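Local coordinates for protein histidine--tRNA ligase (Staphylococcus aureus, PDB 1QE0) that joins L-histidine to tRNA(His) at the expense of ATP, working as a homodimeric class II aminoacyl-tRNA synthetase in protein synthesis, at residues Leu269-Asp277 against Leu314-Ile322; Asn350-Lys358 against Asp412-Lys420. All blocks are in the same frame, centred on the assembly; numbering follows the deposited sequence.

Interaction 1: residues Leu269-Asp277 against Leu314-Ile322; sequences LMMDNPNYD and LLALEEEGI
Asn273 and Glu320 run past each other in opposite directions, and the amide ND2 of Asn273 gives a hydrogen bond of 3.1 Å to Glu320 OE2. The acceptor lies close to the amide plane but is taken up through the carboxylate's anti lone pair, the two flat groups being turned 61° apart. The other oxygen, OE1, accepts from the backbone N of Lys157, so the glutamate spans two parts of the chain. Asparagine suits its place because its amide offers a donor and an acceptor at once: Asn273 OD1 accepts from Asn275 N at 3.2 Å, an Asx turn that probably helps to steady the type I turn from Asn273 to Tyr276. This turn follows strand 265-272 of the class II catalytic-domain sheet, and it meets the last turn of helix 310-319, which closes in a Schellman motif at Gly321. Tyr276 reaches back to that helix with its ring. Leu315 CD1 meets the ring edge in plane, 3.6 Å from Tyr276 CE1, while the Glu319 CG methylene lies obliquely to it, the carboxylate standing nearly perpendicular to the ring at 86°. Met271, bent at chi2 and chi3, puts CE 4.1 Å from Ala316 CB, alanine's single methyl sufficing for ordinary van der Waals packing.

Interaction 2: residues Asn350-Lys358 against Asp412-Lys420; sequences NHLRHNGIK and DALVEYFKK
Leu352 and Val415 make the central apolar contact, the leucine CD2 branch lying 3.4 Å from Val415 CG1 as the two side chains meet at a slant. Leu352 also packs on Leu332 and Ile334 of strand 332-336. Ile357 extends the apolar seam: its CG1 is 3.9 Å from Phe418 CB, the side chains crossing nearly at right angles, and its CD1 lies against the backbone of helix 413-419, 4.0 Å from Lys419 N. Aliphatic residues suit this join, laying methyls and methylenes against Val415 and the Phe418 CB, where no polar partner is needed. The Phe418 ring leads away from 350-358 to an edge-to-face stack with Phe382. At the outer margin, the imidazole of His351 borders Val415, whose CB lies at the ring edge in plane. No hydrogen bond crosses between the segments. Within 350-358, Asn355 ND2 donates to His351 O at 2.9 Å, just after helix 338-353. The bond probably helps orient the amide, and Asn355 OD1 lies 3.4 Å from Lys419 CE in van der Waals packing against the lysine methylenes. Two helices lying side by side over one face of a mixed five-stranded sheet are characteristic of the alpha/beta anticodon-binding domain of class IIa synthetases.

How the interactions relate
From the N terminus, the chain first builds most of the class II catalytic domain, and interaction 1 then closes a loop of 36 intervening residues, mostly strand, which brings helix 310-319 back against the end of strand 265-272. Only after that loop is complete does the chain pass into the anticodon-binding domain. There interaction 2 closes a second loop, of 53 intervening residues, and sets the C-terminal helix 413-419 beside the end of helix 338-353. The loops follow in series, neither enclosing nor crossing the other. The centres of interactions 1 and 2 are about 41 Å apart, and the nearest atoms of interactions 1 and 2 about 19 Å. Residues 350-358 also meet the second subunit, where Arg353 pairs with Glu142 of that chain.

Interaction 1: residues Leu269-Asp277 against Leu314-Ile322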
ATOM      1  N   LEU A 269     -20.071  -9.491   1.302  1.00 15.09           N
ATOM      2  CA  LEU A 269     -20.616  -8.231   0.803  1.00 13.79           C
ATOM      3  C   LEU A 269     -20.782  -8.519  -0.661  1.00 19.42           C
ATOM      4  O   LEU A 269     -19.889  -9.112  -1.289  1.00 20.28           O
ATOM      5  CB  LEU A 269     -19.633  -7.070   0.953  1.00  6.51           C
ATOM      6  CG  LEU A 269     -20.242  -5.680   1.199  1.00  8.01           C
ATOM      7  CD1 LEU A 269     -19.254  -4.600   1.010  1.00  3.08           C
ATOM      8  CD2 LEU A 269     -21.372  -5.417   0.298  1.00 10.39           C
ATOM      9  N   MET A 270     -21.936  -8.177  -1.214  1.00 22.83           N
ATOM     10  CA  MET A 270     -22.103  -8.443  -2.623  1.00 24.06           C
ATOM     11  C   MET A 270     -22.633  -7.292  -3.443  1.00 23.35           C
ATOM     12  O   MET A 270     -23.215  -6.332  -2.931  1.00 17.60           O
ATOM     13  CB  MET A 270     -22.850  -9.762  -2.889  1.00 27.21           C
ATOM     14  CG  MET A 270     -23.325 -10.510  -1.656  1.00 25.56           C
ATOM     15  SD  MET A 270     -23.611 -12.242  -2.020  1.00 23.74           S
ATOM     16  CE  MET A 270     -21.973 -12.739  -2.407  1.00 25.67           C
ATOM     17  N   MET A 271     -22.233  -7.349  -4.706  1.00 28.66           N
ATOM     18  CA  MET A 271     -22.538  -6.370  -5.720  1.00 31.43           C
ATOM     19  C   MET A 271     -23.479  -6.978  -6.710  1.00 32.21           C
ATOM     20  O   MET A 271     -23.240  -8.070  -7.259  1.00 27.26           O
ATOM     21  CB  MET A 271     -21.226  -5.979  -6.424  1.00 39.52           C
ATOM     22  CG  MET A 271     -21.303  -5.422  -7.856  1.00 40.32           C
ATOM     23  SD  MET A 271     -21.273  -3.610  -7.964  1.00 45.37           S
ATOM     24  CE  MET A 271     -20.573  -3.167  -6.423  1.00 46.15           C
ATOM     25  N   ASP A 272     -24.588  -6.287  -6.875  1.00 36.26           N
ATOM     26  CA  ASP A 272     -25.590  -6.681  -7.830  1.00 42.13           C
ATOM     27  C   ASP A 272     -25.193  -5.887  -9.071  1.00 43.51           C
ATOM     28  O   ASP A 272     -25.276  -4.646  -9.075  1.00 44.31           O
ATOM     29  CB  ASP A 272     -26.986  -6.228  -7.370  1.00 46.53           C
ATOM     30  CG  ASP A 272     -27.500  -6.997  -6.167  1.00 47.50           C
ATOM     31  OD1 ASP A 272     -28.070  -6.349  -5.251  1.00 50.06           O
ATOM     32  OD2 ASP A 272     -27.360  -8.244  -6.160  1.00 47.71           O
ATOM     33  N   ASN A 273     -24.668  -6.572 -10.079  1.00 43.14           N
ATOM     34  CA  ASN A 273     -24.307  -5.889 -11.310  1.00 45.48           C
ATOM     35  C   ASN A 273     -24.442  -6.798 -12.520  1.00 45.90           C
ATOM     36  O   ASN A 273     -23.634  -7.701 -12.715  1.00 47.12           O
ATOM     37  CB  ASN A 273     -22.907  -5.286 -11.233  1.00 46.65           C
ATOM     38  CG  ASN A 273     -22.689  -4.209 -12.279  1.00 46.52           C
ATOM     39  OD1 ASN A 273     -22.632  -4.511 -13.484  1.00 46.81           O
ATOM     40  ND2 ASN A 273     -22.593  -2.944 -11.836  1.00 35.54           N
ATOM     41  N   PRO A 274     -25.450  -6.527 -13.376  1.00 47.09           N
ATOM     42  CA  PRO A 274     -25.824  -7.228 -14.612  1.00 47.47           C
ATOM     43  C   PRO A 274     -24.703  -7.545 -15.606  1.00 46.49           C
ATOM     44  O   PRO A 274     -24.801  -8.526 -16.356  1.00 46.94           O
ATOM     45  CB  PRO A 274     -26.890  -6.304 -15.223  1.00 47.71           C
ATOM     46  CG  PRO A 274     -26.494  -4.956 -14.721  1.00 46.75           C
ATOM     47  CD  PRO A 274     -26.220  -5.275 -13.270  1.00 48.85           C
ATOM     48  N   ASN A 275     -23.639  -6.745 -15.608  1.00 43.91           N
ATOM     49  CA  ASN A 275     -22.533  -7.001 -16.513  1.00 42.19           C
ATOM     50  C   ASN A 275     -21.553  -7.990 -15.897  1.00 42.49           C
ATOM     51  O   ASN A 275     -20.381  -8.029 -16.267  1.00 45.27           O
ATOM     52  CB  ASN A 275     -21.836  -5.701 -16.868  1.00 44.33           C
ATOM     53  CG  ASN A 275     -22.801  -4.657 -17.382  1.00 53.60           C
ATOM     54  OD1 ASN A 275     -23.793  -4.981 -18.055  1.00 56.32           O
ATOM     55  ND2 ASN A 275     -22.531  -3.390 -17.065  1.00 56.09           N
ATOM     56  N   TYR A 276     -22.062  -8.826 -14.996  1.00 43.34           N
ATOM     57  CA  TYR A 276     -21.275  -9.826 -14.289  1.00 44.92           C
ATOM     58  C   TYR A 276     -21.635 -11.255 -14.671  1.00 46.65           C
ATOM     59  O   TYR A 276     -22.752 -11.513 -15.118  1.00 48.58           O
ATOM     60  CB  TYR A 276     -21.466  -9.645 -12.791  1.00 41.58           C
ATOM     61  CG  TYR A 276     -20.534  -8.628 -12.243  1.00 45.64           C
ATOM     62  CD1 TYR A 276     -19.225  -8.574 -12.703  1.00 48.25           C
ATOM     63  CD2 TYR A 276     -20.931  -7.739 -11.251  1.00 49.18           C
ATOM     64  CE1 TYR A 276     -18.316  -7.669 -12.188  1.00 52.55           C
ATOM     65  CE2 TYR A 276     -20.022  -6.816 -10.719  1.00 56.10           C
ATOM     66  CZ  TYR A 276     -18.710  -6.792 -11.201  1.00 55.16           C
ATOM     67  OH  TYR A 276     -17.769  -5.914 -10.707  1.00 60.36           O
ATOM     68  N   ASP A 277     -20.685 -12.180 -14.523  1.00 47.31           N
ATOM     69  CA  ASP A 277     -20.948 -13.582 -14.837  1.00 51.59           C
ATOM     70  C   ASP A 277     -22.004 -14.026 -13.829  1.00 52.64           C
ATOM     71  O   ASP A 277     -21.701 -14.294 -12.666  1.00 54.14           O
ATOM     72  CB  ASP A 277     -19.677 -14.436 -14.695  1.00 56.23           C
ATOM     73  CG  ASP A 277     -19.857 -15.883 -15.199  1.00 62.25           C
ATOM     74  OD1 ASP A 277     -21.002 -16.299 -15.548  1.00 58.40           O
ATOM     75  OD2 ASP A 277     -18.819 -16.598 -15.247  1.00 63.41           O
ATOM     76  N   LEU A 314     -11.666  -2.403  -7.991  1.00 16.72           N
ATOM     77  CA  LEU A 314     -11.394  -1.607  -9.185  1.00 15.39           C
ATOM     78  C   LEU A 314     -12.450  -1.908 -10.269  1.00 17.58           C
ATOM     79  O   LEU A 314     -13.109  -1.002 -10.780  1.00 19.66           O
ATOM     80  CB  LEU A 314      -9.992  -1.924  -9.711  1.00  9.39           C
ATOM     81  CG  LEU A 314      -8.912  -0.828  -9.636  1.00 12.92           C
ATOM     82  CD1 LEU A 314      -9.520   0.513  -9.345  1.00  6.80           C
ATOM     83  CD2 LEU A 314      -7.864  -1.142  -8.602  1.00 11.14           C
ATOM     84  N   LEU A 315     -12.674  -3.187 -10.545  1.00 17.62           N
ATOM     85  CA  LEU A 315     -13.641  -3.613 -11.562  1.00 19.27           C
ATOM     86  C   LEU A 315     -15.081  -3.225 -11.210  1.00 20.92           C
ATOM     87  O   LEU A 315     -15.888  -2.946 -12.098  1.00 20.40           O
ATOM     88  CB  LEU A 315     -13.546  -5.125 -11.739  1.00 21.93           C
ATOM     89  CG  LEU A 315     -13.883  -5.771 -13.077  1.00 24.31           C
ATOM     90  CD1 LEU A 315     -14.908  -6.854 -12.813  1.00 23.72           C
ATOM     91  CD2 LEU A 315     -14.385  -4.753 -14.105  1.00 27.01           C
ATOM     92  N   ALA A 316     -15.394  -3.215  -9.914  1.00 22.72           N
ATOM     93  CA  ALA A 316     -16.720  -2.853  -9.424  1.00 17.12           C
ATOM     94  C   ALA A 316     -16.960  -1.417  -9.793  1.00 18.55           C
ATOM     95  O   ALA A 316     -18.042  -1.079 -10.279  1.00 19.99           O
ATOM     96  CB  ALA A 316     -16.787  -3.004  -7.920  1.00 14.31           C
ATOM     97  N   LEU A 317     -15.959  -0.566  -9.550  1.00 18.50           N
ATOM     98  CA  LEU A 317     -16.098   0.852  -9.875  1.00 16.60           C
ATOM     99  C   LEU A 317     -16.358   0.994 -11.373  1.00 17.94           C
ATOM    100  O   LEU A 317     -17.183   1.798 -11.800  1.00 15.54           O
ATOM    101  CB  LEU A 317     -14.848   1.652  -9.482  1.00 14.63           C
ATOM    102  CG  LEU A 317     -14.579   2.231  -8.080  1.00 14.68           C
ATOM    103  CD1 LEU A 317     -15.866   2.563  -7.351  1.00 11.39           C
ATOM    104  CD2 LEU A 317     -13.771   1.282  -7.267  1.00 16.70           C
ATOM    105  N   GLU A 318     -15.654   0.185 -12.158  1.00 20.41           N
ATOM    106  CA  GLU A 318     -15.774   0.180 -13.605  1.00 21.44           C
ATOM    107  C   GLU A 318     -17.225  -0.118 -13.993  1.00 25.87           C
ATOM    108  O   GLU A 318     -17.904   0.744 -14.589  1.00 28.29           O
ATOM    109  CB  GLU A 318     -14.878  -0.907 -14.182  1.00 22.46           C
ATOM    110  CG  GLU A 318     -13.923  -0.483 -15.268  1.00 29.94           C
ATOM    111  CD  GLU A 318     -13.239  -1.696 -15.891  1.00 41.63           C
ATOM    112  OE1 GLU A 318     -13.860  -2.349 -16.770  1.00 48.42           O
ATOM    113  OE2 GLU A 318     -12.099  -2.027 -15.479  1.00 43.56           O
ATOM    114  N   GLU A 319     -17.704  -1.314 -13.624  1.00 22.86           N
ATOM    115  CA  GLU A 319     -19.067  -1.742 -13.942  1.00 19.64           C
ATOM    116  C   GLU A 319     -20.137  -0.770 -13.484  1.00 19.13           C
ATOM    117  O   GLU A 319     -21.171  -0.668 -14.122  1.00 19.92           O
ATOM    118  CB  GLU A 319     -19.376  -3.116 -13.353  1.00 22.33           C
ATOM    119  CG  GLU A 319     -18.392  -4.226 -13.681  1.00 30.70           C
ATOM    120  CD  GLU A 319     -18.343  -4.611 -15.148  1.00 35.44           C
ATOM    121  OE1 GLU A 319     -18.594  -3.750 -16.010  1.00 44.92           O
ATOM    122  OE2 GLU A 319     -18.016  -5.782 -15.448  1.00 36.90           O
ATOM    123  N   GLU A 320     -19.915  -0.111 -12.350  1.00 18.61           N
ATOM    124  CA  GLU A 320     -20.875   0.847 -11.825  1.00 22.09           C
ATOM    125  C   GLU A 320     -20.676   2.177 -12.516  1.00 21.87           C
ATOM    126  O   GLU A 320     -21.412   3.129 -12.273  1.00 24.41           O
ATOM    127  CB  GLU A 320     -20.712   1.019 -10.312  1.00 29.98           C
ATOM    128  CG  GLU A 320     -20.965  -0.262  -9.500  1.00 43.40           C
ATOM    129  CD  GLU A 320     -22.368  -0.357  -8.871  1.00 44.88           C
ATOM    130  OE1 GLU A 320     -22.672   0.455  -7.949  1.00 42.15           O
ATOM    131  OE2 GLU A 320     -23.134  -1.267  -9.290  1.00 43.72           O
ATOM    132  N   GLY A 321     -19.664   2.246 -13.363  1.00 21.36           N
ATOM    133  CA  GLY A 321     -19.390   3.471 -14.078  1.00 22.28           C
ATOM    134  C   GLY A 321     -18.947   4.551 -13.130  1.00 23.40           C
ATOM    135  O   GLY A 321     -19.522   5.634 -13.088  1.00 29.33           O
ATOM    136  N   ILE A 322     -17.923   4.261 -12.350  1.00 25.16           N
ATOM    137  CA  ILE A 322     -17.419   5.247 -11.404  1.00 27.25           C
ATOM    138  C   ILE A 322     -15.986   5.677 -11.735  1.00 28.75           C
ATOM    139  O   ILE A 322     -15.161   4.894 -12.263  1.00 22.35           O
ATOM    140  CB  ILE A 322     -17.557   4.740  -9.953  1.00 27.70           C
ATOM    141  CG1 ILE A 322     -19.045   4.434  -9.682  1.00 26.96           C
ATOM    142  CG2 ILE A 322     -16.963   5.738  -8.964  1.00 24.02           C
ATOM    143  CD1 ILE A 322     -19.402   4.127  -8.257  1.00 16.58           C
TER

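Interaction 2: residues Asn350-Lys358 against Asp412-Lys420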
ATOM      1  N   ASN A 350      13.831  23.024 -11.320  1.00  5.99           N
ATOM      2  CA  ASN A 350      14.347  22.625 -10.030  1.00  7.48           C
ATOM      3  C   ASN A 350      13.633  23.478  -8.987  1.00 10.82           C
ATOM      4  O   ASN A 350      13.221  22.994  -7.933  1.00 16.89           O
ATOM      5  CB  ASN A 350      15.840  22.903 -10.034  1.00 13.34           C
ATOM      6  CG  ASN A 350      16.429  23.034  -8.653  1.00 20.32           C
ATOM      7  OD1 ASN A 350      16.449  22.064  -7.891  1.00 23.19           O
ATOM      8  ND2 ASN A 350      16.947  24.231  -8.328  1.00 19.14           N
ATOM      9  N   HIS A 351      13.375  24.732  -9.340  1.00 10.30           N
ATOM     10  CA  HIS A 351      12.709  25.668  -8.431  1.00  9.09           C
ATOM     11  C   HIS A 351      11.280  25.288  -8.133  1.00  6.95           C
ATOM     12  O   HIS A 351      10.853  25.189  -6.987  1.00  6.55           O
ATOM     13  CB  HIS A 351      12.708  27.078  -9.017  1.00 18.40           C
ATOM     14  CG  HIS A 351      13.014  28.131  -8.004  1.00 36.62           C
ATOM     15  ND1 HIS A 351      12.031  28.842  -7.325  1.00 35.61           N
ATOM     16  CD2 HIS A 351      14.198  28.475  -7.449  1.00 43.63           C
ATOM     17  CE1 HIS A 351      12.611  29.564  -6.389  1.00 46.37           C
ATOM     18  NE2 HIS A 351      13.923  29.363  -6.437  1.00 54.06           N
ATOM     19  N   LEU A 352      10.527  25.156  -9.199  1.00  5.00           N
ATOM     20  CA  LEU A 352       9.145  24.814  -9.097  1.00  7.09           C
ATOM     21  C   LEU A 352       8.999  23.497  -8.360  1.00 10.38           C
ATOM     22  O   LEU A 352       8.272  23.449  -7.393  1.00 19.97           O
ATOM     23  CB  LEU A 352       8.535  24.739 -10.490  1.00  6.42           C
ATOM     24  CG  LEU A 352       8.544  26.022 -11.323  1.00  2.00           C
ATOM     25  CD1 LEU A 352       8.102  25.682 -12.681  1.00  2.00           C
ATOM     26  CD2 LEU A 352       7.654  27.061 -10.751  1.00  2.00           C
ATOM     27  N   ARG A 353       9.747  22.462  -8.745  1.00  9.15           N
ATOM     28  CA  ARG A 353       9.656  21.147  -8.109  1.00  5.79           C
ATOM     29  C   ARG A 353       9.952  21.175  -6.618  1.00  9.19           C
ATOM     30  O   ARG A 353       9.366  20.429  -5.835  1.00  6.34           O
ATOM     31  CB  ARG A 353      10.553  20.165  -8.820  1.00  2.00           C
ATOM     32  CG  ARG A 353      10.163  20.025 -10.245  1.00  2.00           C
ATOM     33  CD  ARG A 353      10.985  18.967 -10.986  1.00  3.14           C
ATOM     34  NE  ARG A 353      10.338  18.565 -12.235  1.00  2.00           N
ATOM     35  CZ  ARG A 353      10.970  18.165 -13.329  1.00  2.00           C
ATOM     36  NH1 ARG A 353      12.274  18.102 -13.339  1.00  2.15           N
ATOM     37  NH2 ARG A 353      10.294  17.838 -14.421  1.00  2.00           N
ATOM     38  N   HIS A 354      10.823  22.091  -6.214  1.00 13.75           N
ATOM     39  CA  HIS A 354      11.152  22.252  -4.806  1.00 13.13           C
ATOM     40  C   HIS A 354      10.067  23.010  -4.080  1.00 16.40           C
ATOM     41  O   HIS A 354      10.222  23.334  -2.911  1.00 25.30           O
ATOM     42  CB  HIS A 354      12.456  22.993  -4.652  1.00  8.59           C
ATOM     43  CG  HIS A 354      13.631  22.086  -4.615  1.00 10.20           C
ATOM     44  ND1 HIS A 354      14.130  21.570  -3.442  1.00 13.52           N
ATOM     45  CD2 HIS A 354      14.345  21.518  -5.610  1.00  3.95           C
ATOM     46  CE1 HIS A 354      15.094  20.716  -3.716  1.00 13.70           C
ATOM     47  NE2 HIS A 354      15.246  20.665  -5.022  1.00 10.71           N
ATOM     48  N   ASN A 355       8.967  23.282  -4.770  1.00 14.66           N
ATOM     49  CA  ASN A 355       7.857  24.005  -4.186  1.00 13.27           C
ATOM     50  C   ASN A 355       6.504  23.356  -4.390  1.00 14.08           C
ATOM     51  O   ASN A 355       5.491  24.027  -4.366  1.00 15.31           O
ATOM     52  CB  ASN A 355       7.824  25.419  -4.713  1.00 10.55           C
ATOM     53  CG  ASN A 355       8.793  26.317  -4.007  1.00 14.92           C
ATOM     54  OD1 ASN A 355       8.404  27.059  -3.127  1.00 23.42           O
ATOM     55  ND2 ASN A 355      10.057  26.278  -4.399  1.00 16.81           N
ATOM     56  N   GLY A 356       6.487  22.053  -4.629  1.00 16.63           N
ATOM     57  CA  GLY A 356       5.226  21.355  -4.790  1.00 16.05           C
ATOM     58  C   GLY A 356       4.445  21.632  -6.049  1.00 15.73           C
ATOM     59  O   GLY A 356       3.240  21.387  -6.077  1.00 17.87           O
ATOM     60  N   ILE A 357       5.094  22.222  -7.047  1.00 13.82           N
ATOM     61  CA  ILE A 357       4.462  22.491  -8.334  1.00 13.41           C
ATOM     62  C   ILE A 357       4.858  21.343  -9.244  1.00 12.25           C
ATOM     63  O   ILE A 357       5.998  20.945  -9.235  1.00 12.59           O
ATOM     64  CB  ILE A 357       4.984  23.795  -8.979  1.00 10.71           C
ATOM     65  CG1 ILE A 357       4.362  24.992  -8.286  1.00  5.49           C
ATOM     66  CG2 ILE A 357       4.630  23.832 -10.470  1.00 10.88           C
ATOM     67  CD1 ILE A 357       5.284  25.751  -7.436  1.00  4.62           C
ATOM     68  N   LYS A 358       3.928  20.777  -9.999  1.00 13.79           N
ATOM     69  CA  LYS A 358       4.294  19.682 -10.901  1.00 14.09           C
ATOM     70  C   LYS A 358       4.652  20.333 -12.209  1.00 16.10           C
ATOM     71  O   LYS A 358       3.766  20.873 -12.861  1.00 16.01           O
ATOM     72  CB  LYS A 358       3.132  18.732 -11.145  1.00  8.05           C
ATOM     73  CG  LYS A 358       2.741  17.957  -9.961  1.00  2.00           C
ATOM     74  CD  LYS A 358       1.392  18.360  -9.506  1.00  9.05           C
ATOM     75  CE  LYS A 358       0.310  17.688 -10.299  1.00 13.65           C
ATOM     76  NZ  LYS A 358      -1.082  18.118  -9.869  1.00 18.14           N
ATOM     77  N   ASP A 412      10.219  36.337 -12.459  1.00 34.11           N
ATOM     78  CA  ASP A 412      10.415  36.024 -11.047  1.00 39.24           C
ATOM     79  C   ASP A 412       9.169  35.461 -10.381  1.00 38.02           C
ATOM     80  O   ASP A 412       9.245  34.491  -9.592  1.00 41.87           O
ATOM     81  CB  ASP A 412      10.812  37.267 -10.253  1.00 48.94           C
ATOM     82  CG  ASP A 412      12.265  37.633 -10.455  1.00 57.32           C
ATOM     83  OD1 ASP A 412      12.563  38.546 -11.230  1.00 65.00           O
ATOM     84  OD2 ASP A 412      13.124  37.000  -9.846  1.00 57.87           O
ATOM     85  N   ALA A 413       8.029  36.076 -10.650  1.00 30.99           N
ATOM     86  CA  ALA A 413       6.816  35.605 -10.026  1.00 25.22           C
ATOM     87  C   ALA A 413       6.563  34.133 -10.292  1.00 24.35           C
ATOM     88  O   ALA A 413       6.083  33.463  -9.399  1.00 29.05           O
ATOM     89  CB  ALA A 413       5.636  36.423 -10.435  1.00 24.54           C
ATOM     90  N   LEU A 414       6.981  33.571 -11.413  1.00 20.36           N
ATOM     91  CA  LEU A 414       6.641  32.186 -11.707  1.00 18.48           C
ATOM     92  C   LEU A 414       6.488  31.190 -10.536  1.00 20.29           C
ATOM     93  O   LEU A 414       5.451  30.561 -10.442  1.00 21.34           O
ATOM     94  CB  LEU A 414       7.546  31.598 -12.748  1.00 19.88           C
ATOM     95  CG  LEU A 414       6.838  30.967 -13.943  1.00 18.23           C
ATOM     96  CD1 LEU A 414       5.594  30.277 -13.510  1.00 18.22           C
ATOM     97  CD2 LEU A 414       6.465  32.024 -14.903  1.00 26.89           C
ATOM     98  N   VAL A 415       7.457  31.059  -9.666  1.00 24.74           N
ATOM     99  CA  VAL A 415       7.286  30.101  -8.575  1.00 28.66           C
ATOM    100  C   VAL A 415       6.177  30.562  -7.639  1.00 28.82           C
ATOM    101  O   VAL A 415       5.278  29.814  -7.311  1.00 26.44           O
ATOM    102  CB  VAL A 415       8.579  29.768  -7.732  1.00 31.09           C
ATOM    103  CG1 VAL A 415       8.916  28.339  -7.901  1.00 37.30           C
ATOM    104  CG2 VAL A 415       9.828  30.572  -8.168  1.00 37.74           C
ATOM    105  N   GLU A 416       6.258  31.834  -7.261  1.00 35.62           N
ATOM    106  CA  GLU A 416       5.306  32.512  -6.373  1.00 37.62           C
ATOM    107  C   GLU A 416       3.879  32.387  -6.844  1.00 34.10           C
ATOM    108  O   GLU A 416       2.944  32.233  -6.050  1.00 34.41           O
ATOM    109  CB  GLU A 416       5.574  34.022  -6.431  1.00 44.88           C
ATOM    110  CG  GLU A 416       6.435  34.602  -5.364  1.00 60.94           C
ATOM    111  CD  GLU A 416       5.922  34.334  -3.939  1.00 71.74           C
ATOM    112  OE1 GLU A 416       5.883  35.341  -3.173  1.00 79.35           O
ATOM    113  OE2 GLU A 416       5.643  33.138  -3.567  1.00 72.91           O
ATOM    114  N   TYR A 417       3.708  32.673  -8.121  1.00 33.13           N
ATOM    115  CA  TYR A 417       2.432  32.694  -8.803  1.00 31.85           C
ATOM    116  C   TYR A 417       1.800  31.340  -8.933  1.00 30.99           C
ATOM    117  O   TYR A 417       0.583  31.246  -9.076  1.00 31.96           O
ATOM    118  CB  TYR A 417       2.660  33.307 -10.169  1.00 32.48           C
ATOM    119  CG  TYR A 417       1.443  33.453 -11.057  1.00 35.56           C
ATOM    120  CD1 TYR A 417       1.314  32.670 -12.186  1.00 37.97           C
ATOM    121  CD2 TYR A 417       0.469  34.417 -10.779  1.00 34.78           C
ATOM    122  CE1 TYR A 417       0.228  32.819 -13.044  1.00 44.46           C
ATOM    123  CE2 TYR A 417      -0.644  34.604 -11.625  1.00 38.06           C
ATOM    124  CZ  TYR A 417      -0.755  33.795 -12.765  1.00 45.81           C
ATOM    125  OH  TYR A 417      -1.827  33.894 -13.634  1.00 50.66           O
ATOM    126  N   PHE A 418       2.625  30.315  -9.099  1.00 31.14           N
ATOM    127  CA  PHE A 418       2.106  28.983  -9.210  1.00 29.69           C
ATOM    128  C   PHE A 418       1.927  28.416  -7.836  1.00 29.20           C
ATOM    129  O   PHE A 418       0.957  27.739  -7.585  1.00 31.60           O
ATOM    130  CB  PHE A 418       2.944  28.108 -10.124  1.00 23.80           C
ATOM    131  CG  PHE A 418       2.493  28.146 -11.558  1.00 24.36           C
ATOM    132  CD1 PHE A 418       1.632  27.176 -12.054  1.00 22.26           C
ATOM    133  CD2 PHE A 418       2.895  29.171 -12.405  1.00 23.49           C
ATOM    134  CE1 PHE A 418       1.182  27.225 -13.372  1.00 20.66           C
ATOM    135  CE2 PHE A 418       2.436  29.216 -13.739  1.00 21.65           C
ATOM    136  CZ  PHE A 418       1.585  28.249 -14.209  1.00 19.66           C
ATOM    137  N   LYS A 419       2.814  28.795  -6.929  1.00 30.27           N
ATOM    138  CA  LYS A 419       2.717  28.314  -5.566  1.00 30.54           C
ATOM    139  C   LYS A 419       1.326  28.718  -5.117  1.00 34.40           C
ATOM    140  O   LYS A 419       0.466  27.866  -4.953  1.00 36.16           O
ATOM    141  CB  LYS A 419       3.754  28.989  -4.721  1.00 28.44           C
ATOM    142  CG  LYS A 419       4.108  28.221  -3.489  1.00 32.23           C
ATOM    143  CD  LYS A 419       5.306  28.861  -2.859  1.00 36.52           C
ATOM    144  CE  LYS A 419       5.638  28.273  -1.506  1.00 42.20           C
ATOM    145  NZ  LYS A 419       6.254  29.374  -0.669  1.00 47.86           N
ATOM    146  N   LYS A 420       1.083  30.017  -5.013  1.00 43.16           N
ATOM    147  CA  LYS A 420      -0.226  30.551  -4.617  1.00 47.92           C
ATOM    148  C   LYS A 420      -1.276  30.284  -5.721  1.00 52.06           C
ATOM    149  O   LYS A 420      -2.367  29.718  -5.431  1.00 55.11           O
ATOM    150  CB  LYS A 420      -0.116  32.077  -4.375  1.00 45.16           C
ATOM    151  CG  LYS A 420       0.760  32.449  -3.193  1.00 43.42           C
ATOM    152  CD  LYS A 420      -0.027  33.049  -2.035  1.00 46.53           C
ATOM    153  CE  LYS A 420      -1.516  32.728  -2.056  1.00 45.76           C
ATOM    154  NZ  LYS A 420      -1.816  31.279  -1.815  1.00 45.99           N
ATOM    155  OXT LYS A 420      -1.022  30.669  -6.887  1.00 57.45           O
TER